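Local structure of chitinase A (Pteris ryukyuensis, 5YLG) at residues 11-16 and 34-39. The protein probably hydrolyses the glycosidic bonds of chitin through a glycosyl hydrolase family 18 domain, the part described here being its LysM domain, a carbohydrate-binding module. Numbering follows the deposited sequence.
With ZN (zinc ion), chain F; EDO (1,2-ethanediol), chain G.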
ATOM      1  N   ASP A  11       2.137  -9.269  -1.785  1.00 11.72           N
ATOM      2  CA  ASP A  11       1.298  -8.103  -1.827  1.00 11.06           C
ATOM      3  C   ASP A  11       1.793  -7.102  -2.902  1.00 11.06           C
ATOM      4  O   ASP A  11       2.973  -6.909  -3.161  1.00 12.43           O
ATOM      5  CB  ASP A  11       1.340  -7.362  -0.448  1.00 11.71           C
ATOM      6  CG  ASP A  11       0.456  -7.977   0.597  1.00 14.39           C
ATOM      7  OD1 ASP A  11      -0.479  -8.787   0.261  1.00 14.46           O
ATOM      8  OD2 ASP A  11       0.646  -7.614   1.772  1.00 12.95           O
ATOM      9  N   THR A  12       0.825  -6.420  -3.442  1.00 10.56           N
ATOM     10  CA  THR A  12       1.149  -5.290  -4.379  1.00 10.18           C
ATOM     11  C   THR A  12       0.318  -4.090  -3.908  1.00 10.26           C
ATOM     12  O   THR A  12      -0.748  -4.204  -3.291  1.00 10.23           O
ATOM     13  CB  THR A  12       0.822  -5.552  -5.830  1.00 11.97           C
ATOM     14  OG1 THR A  12      -0.578  -5.744  -5.981  1.00 14.09           O
ATOM     15  CG2 THR A  12       1.519  -6.819  -6.313  1.00 13.45           C
ATOM     16  N   CYS A  13       0.765  -2.877  -4.278  1.00  9.68           N
ATOM     17  CA  CYS A  13      -0.051  -1.700  -3.994  1.00  9.35           C
ATOM     18  C   CYS A  13      -1.358  -1.719  -4.680  1.00  9.01           C
ATOM     19  O   CYS A  13      -2.373  -1.321  -4.098  1.00  9.44           O
ATOM     20  CB  CYS A  13       0.738  -0.441  -4.435  1.00  9.68           C
ATOM     21  SG  CYS A  13       2.285  -0.145  -3.577  1.00 11.73           S
ATOM     22  N   TYR A  14      -1.423  -2.200  -5.940  1.00  9.97           N
ATOM     23  CA  TYR A  14      -2.679  -2.314  -6.642  1.00 10.05           C
ATOM     24  C   TYR A  14      -3.643  -3.249  -5.892  1.00 11.12           C
ATOM     25  O   TYR A  14      -4.791  -2.905  -5.671  1.00 11.42           O
ATOM     26  CB  TYR A  14      -2.479  -2.890  -8.048  1.00 13.06           C
ATOM     27  CG  TYR A  14      -3.688  -3.128  -8.790  1.00 16.90           C
ATOM     28  CD1 TYR A  14      -4.521  -2.115  -9.205  1.00 19.24           C
ATOM     29  CD2 TYR A  14      -4.061  -4.435  -9.046  1.00 19.85           C
ATOM     30  CE1 TYR A  14      -5.670  -2.375  -9.931  1.00 25.62           C
ATOM     31  CE2 TYR A  14      -5.212  -4.700  -9.772  1.00 23.21           C
ATOM     32  CZ  TYR A  14      -5.981  -3.668 -10.199  1.00 25.52           C
ATOM     33  OH  TYR A  14      -7.132  -3.913 -10.903  1.00 34.19           O
ATOM     34  N   ALA A  15      -3.128  -4.410  -5.478  1.00 11.77           N
ATOM     35  CA  ALA A  15      -4.044  -5.355  -4.868  1.00 11.75           C
ATOM     36  C   ALA A  15      -4.512  -4.932  -3.527  1.00 11.62           C
ATOM     37  O   ALA A  15      -5.701  -5.089  -3.147  1.00 12.29           O
ATOM     38  CB  ALA A  15      -3.364  -6.708  -4.778  1.00 11.80           C
ATOM     39  N   ILE A  16      -3.678  -4.250  -2.723  1.00 10.81           N
ATOM     40  CA  ILE A  16      -4.074  -3.652  -1.460  1.00 11.38           C
ATOM     41  C   ILE A  16      -5.176  -2.627  -1.689  1.00 11.26           C
ATOM     42  O   ILE A  16      -6.213  -2.571  -0.963  1.00 13.92           O
ATOM     43  CB  ILE A  16      -2.883  -2.979  -0.780  1.00 11.98           C
ATOM     44  CG1 ILE A  16      -1.903  -4.066  -0.247  1.00 11.13           C
ATOM     45  CG2 ILE A  16      -3.291  -2.048   0.302  1.00 13.71           C
ATOM     46  CD1 ILE A  16      -0.553  -3.543   0.102  1.00 13.72           C
ATOM     47  N   ILE A  34       6.115   6.244  -1.847  1.00 14.91           N
ATOM     48  CA  ILE A  34       6.312   4.768  -1.734  1.00 12.92           C
ATOM     49  C   ILE A  34       6.797   4.219  -3.041  1.00 12.98           C
ATOM     50  O   ILE A  34       6.284   4.664  -4.114  1.00 15.93           O
ATOM     51  CB  ILE A  34       4.924   4.115  -1.306  1.00 12.38           C
ATOM     52  CG1 ILE A  34       5.113   2.633  -1.040  1.00 13.35           C
ATOM     53  CG2 ILE A  34       3.798   4.419  -2.305  1.00 14.53           C
ATOM     54  CD1 ILE A  34       3.955   1.972  -0.248  1.00 14.13           C
ATOM     55  N   ASP A  35       7.697   3.216  -3.016  1.00 10.76           N
ATOM     56  CA  ASP A  35       8.125   2.587  -4.225  1.00 10.29           C
ATOM     57  C   ASP A  35       7.358   1.304  -4.374  1.00  9.50           C
ATOM     58  O   ASP A  35       7.749   0.254  -3.794  1.00 10.12           O
ATOM     59  CB  ASP A  35       9.606   2.360  -4.280  1.00  9.87           C
ATOM     60  CG  ASP A  35       9.987   2.020  -5.590  1.00  9.92           C
ATOM     61  OD1 ASP A  35       9.076   1.831  -6.437  1.00 11.58           O
ATOM     62  OD2 ASP A  35      11.193   1.770  -5.795  1.00 11.59           O
ATOM     63  N   CYS A  36       6.249   1.334  -5.103  1.00  9.08           N
ATOM     64  CA  CYS A  36       5.436   0.149  -5.263  1.00 10.06           C
ATOM     65  C   CYS A  36       6.069  -0.924  -6.061  1.00 11.48           C
ATOM     66  O   CYS A  36       5.676  -2.094  -5.987  1.00 11.42           O
ATOM     67  CB  CYS A  36       4.138   0.567  -5.905  1.00  9.80           C
ATOM     68  SG  CYS A  36       3.048   1.481  -4.805  1.00 13.16           S
ATOM     69  N   ASN A  37       7.190  -0.689  -6.760  1.00  9.00           N
ATOM     70  CA  ASN A  37       7.857  -1.822  -7.418  1.00  9.41           C
ATOM     71  C   ASN A  37       8.944  -2.431  -6.582  1.00 10.31           C
ATOM     72  O   ASN A  37       9.714  -3.295  -7.014  1.00  9.60           O
ATOM     73  CB  ASN A  37       8.342  -1.526  -8.852  1.00 10.51           C
ATOM     74  CG  ASN A  37       9.489  -0.581  -8.912  1.00 11.98           C
ATOM     75  OD1 ASN A  37      10.223  -0.197  -7.963  1.00  9.83           O
ATOM     76  ND2 ASN A  37       9.775  -0.204 -10.163  1.00 14.25           N
ATOM     77  N   ASN A  38       9.103  -1.967  -5.326  1.00  9.39           N
ATOM     78  CA  ASN A  38      10.235  -2.404  -4.475  1.00  9.95           C
ATOM     79  C   ASN A  38       9.746  -2.505  -3.002  1.00 10.12           C
ATOM     80  O   ASN A  38      10.448  -2.117  -2.123  1.00 11.58           O
ATOM     81  CB  ASN A  38      11.460  -1.450  -4.603  1.00 11.79           C
ATOM     82  CG  ASN A  38      12.683  -2.019  -3.961  1.00 12.09           C
ATOM     83  OD1 ASN A  38      12.885  -3.226  -4.031  1.00 12.61           O
ATOM     84  ND2 ASN A  38      13.506  -1.166  -3.403  1.00 15.66           N
ATOM     85  N   LEU A  39       8.543  -3.052  -2.865  1.00 10.30           N
ATOM     86  CA  LEU A  39       7.956  -3.247  -1.504  1.00 10.42           C
ATOM     87  C   LEU A  39       8.774  -4.321  -0.792  1.00 11.88           C
ATOM     88  O   LEU A  39       9.247  -5.219  -1.403  1.00 13.21           O
ATOM     89  CB  LEU A  39       6.519  -3.654  -1.581  1.00 12.23           C
ATOM     90  CG  LEU A  39       5.508  -2.667  -2.206  1.00 12.94           C
ATOM     91  CD1 LEU A  39       4.154  -3.364  -2.221  1.00 14.95           C
ATOM     92  CD2 LEU A  39       5.565  -1.369  -1.420  1.00 13.51           C
TER
HETATM   93 ZN    ZN F 102      11.416   1.189  -7.760  1.00 11.32          ZN
HETATM   94  C1  EDO G 103       5.981  -8.113  -1.698  1.00 24.78           C
HETATM   95  O1  EDO G 103       5.241  -8.318  -2.964  1.00 28.49           O
HETATM   96  C2  EDO G 103       7.123  -9.106  -1.523  1.00 28.39           C
HETATM   97  O2  EDO G 103       6.574 -10.369  -1.750  1.00 26.44           O
HETATM   98  O   HOH W   1       3.141  -3.105  -5.831  1.00 13.74           O
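A single water grips both Cys13 and Cys36 by their backbones: it accepts from Cys13 N at 2.8 Å and donates to Cys36 O at 2.7 Å. Beside this polar bridge runs the Cys13–Cys36 disulfide, which ties the start of helix 13-20 to the loop between helix 24-29 and strand 44-46, a cross-link within the LysM fold, where two helices pack with a two-stranded antiparallel sheet. The cystine torsion about the S–S bond is -97°, close to perpendicular. Both cysteines swing SG away from their own carbonyl carbon, back beside the backbone N, and with each CB directed at the other segment the sulfurs meet at 2.2 Å (Cys13 SG to Cys36 SG).

Leu39 closes on the same sulfur from the loop: its two methyl groups come up together on one side of Cys13 SG, at 4.0 Å for CD1 and 4.1 Å for CD2, while CD1 also rests near the carbonyl oxygen of Asp11. Ile34 CD1 adds a looser apolar approach to Cys13 SG. Leu24 and Phe27 of helix 24-29 also touch the Cys13 side chain, so the half-cystine is buried between that helix and the loop.

Thr12 is the N-cap of helix 13-20, its OG1 accepting from Ala15 N at 2.9 Å with an N–H...O angle of 156°. Asp11, just before it, turns its carboxylate elsewhere, OD2 being bonded to Tyr5 OH and Lys8 N.

On the loop's outer side, Asp35 and Asn37 hold a zinc ion through Asp35 OD2 and Asn37 OD1. An Asx turn spans the two ligands and probably helps to keep them together: Asn37 N donates to Asp35 OD1 at 3.2 Å, reaching that oxygen from above the carboxylate plane, 51° out of it.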